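Local coordinates for microtubule-associated serine/threonine-protein kinase 4 (Homo sapiens, PDB 2W7R) that probably phosphorylates proteins on serine or threonine in association with microtubules, and carries a PDZ domain, a module that typically binds C-terminal peptide tails of partner proteins, at residues G67-H70 against T71-I74. Residues are numbered along the deposited sequence; the frame is centred on the assembly and turned at random.
Sequences GLVH and TEVI
With CG opposite its carbonyl carbon (chi1 -64°) and the chain extended beyond, E72 swings its carboxylate back before the first turn of helix 70-78, while H70 CG lies anti to the backbone N (chi1 175°), which carries the ring to I74. E72 OE1 accepts the amide N of V69, the N-cap residue, at 2.8 Å through its anti lone pair, in a nearly straight bond: the side-chain half of a capping box, which valine cannot complete. The same oxygen lies 3.3 Å from V69 CG2, and L68 CB and CD2 approach it too, their side chain crossing that of E72 at about a right angle. V69 O receives V73 N at 3.1 Å, with a weak second bond from E72 N, and I74 N closes the next turn on H70 O at 3.0 Å. I74 CG1 sits over one face of the H70 ring, 3.9 Å from its centroid, as a CH-pi contact; L68 CB meets V73 CG2 at 3.9 Å. H70, V73 and I74 also touch I18, joining the helix to strand 16-24; these two elements flank the peptide groove in PDZ domains. A glutamate here should interact favourably with the helix dipole, and its bond ties the incoming loop to the first turn.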
loop_
_atom_site.group_PDB
_atom_site.type_symbol
_atom_site.label_atom_id
_atom_site.label_comp_id
_atom_site.label_asym_id
_atom_site.label_seq_id
_atom_site.Cartn_x
_atom_site.Cartn_y
_atom_site.Cartn_z
ATOM N N GLY A 67 -5.107 9.549 14.328
ATOM C CA GLY A 67 -6.160 9.431 15.321
ATOM C C GLY A 67 -7.573 9.669 14.811
ATOM O O GLY A 67 -8.535 9.424 15.540
ATOM N N LEU A 68 -7.716 10.142 13.573
ATOM C CA LEU A 68 -9.047 10.373 13.012
ATOM C C LEU A 68 -9.609 9.112 12.379
ATOM O O LEU A 68 -8.876 8.329 11.778
ATOM C CB LEU A 68 -9.023 11.483 11.954
ATOM C CG LEU A 68 -8.529 12.865 12.375
ATOM C CD1 LEU A 68 -8.603 13.829 11.194
ATOM C CD2 LEU A 68 -9.325 13.388 13.561
ATOM N N VAL A 69 -10.915 8.920 12.503
ATOM C CA VAL A 69 -11.573 7.802 11.840
ATOM C C VAL A 69 -11.906 8.153 10.388
ATOM O O VAL A 69 -11.902 9.331 10.003
ATOM C CB VAL A 69 -12.848 7.371 12.592
ATOM C CG1 VAL A 69 -12.514 7.035 14.039
ATOM C CG2 VAL A 69 -13.899 8.462 12.529
ATOM N N HIS A 70 -12.207 7.130 9.590
ATOM C CA HIS A 70 -12.494 7.314 8.168
ATOM C C HIS A 70 -13.440 8.482 7.883
ATOM O O HIS A 70 -13.134 9.353 7.072
ATOM C CB HIS A 70 -13.052 6.019 7.551
ATOM C CG HIS A 70 -13.479 6.160 6.121
ATOM N ND1 HIS A 70 -12.583 6.328 5.086
ATOM C CD2 HIS A 70 -14.711 6.147 5.551
ATOM C CE1 HIS A 70 -13.242 6.425 3.945
ATOM N NE2 HIS A 70 -14.535 6.323 4.201
ATOM N N THR A 71 -14.593 8.497 8.545
ATOM C CA THR A 71 -15.603 9.516 8.272
ATOM C C THR A 71 -15.111 10.924 8.613
ATOM O O THR A 71 -15.508 11.897 7.974
ATOM C CB THR A 71 -16.926 9.227 9.015
ATOM O OG1 THR A 71 -16.661 9.023 10.407
ATOM C CG2 THR A 71 -17.596 7.986 8.441
ATOM N N GLU A 72 -14.241 11.029 9.615
ATOM C CA GLU A 72 -13.667 12.322 9.988
ATOM C C GLU A 72 -12.728 12.859 8.903
ATOM O O GLU A 72 -12.725 14.058 8.606
ATOM C CB GLU A 72 -12.939 12.232 11.333
ATOM C CG GLU A 72 -13.871 11.907 12.490
ATOM C CD GLU A 72 -13.150 11.782 13.814
ATOM O OE1 GLU A 72 -12.226 10.948 13.915
ATOM O OE2 GLU A 72 -13.514 12.513 14.757
ATOM N N VAL A 73 -11.932 11.971 8.317
ATOM C CA VAL A 73 -11.040 12.364 7.234
ATOM C C VAL A 73 -11.845 12.781 6.009
ATOM O O VAL A 73 -11.550 13.792 5.374
ATOM C CB VAL A 73 -10.064 11.233 6.858
ATOM C CG1 VAL A 73 -9.157 11.680 5.717
ATOM C CG2 VAL A 73 -9.235 10.811 8.081
ATOM N N ILE A 74 -12.863 11.990 5.673
ATOM C CA ILE A 74 -13.740 12.326 4.553
ATOM C C ILE A 74 -14.313 13.727 4.764
ATOM O O ILE A 74 -14.328 14.551 3.850
ATOM C CB ILE A 74 -14.876 11.304 4.416
ATOM C CG1 ILE A 74 -14.329 9.969 3.901
ATOM C CG2 ILE A 74 -15.974 11.826 3.486
ATOM C CD1 ILE A 74 -13.814 10.025 2.476
#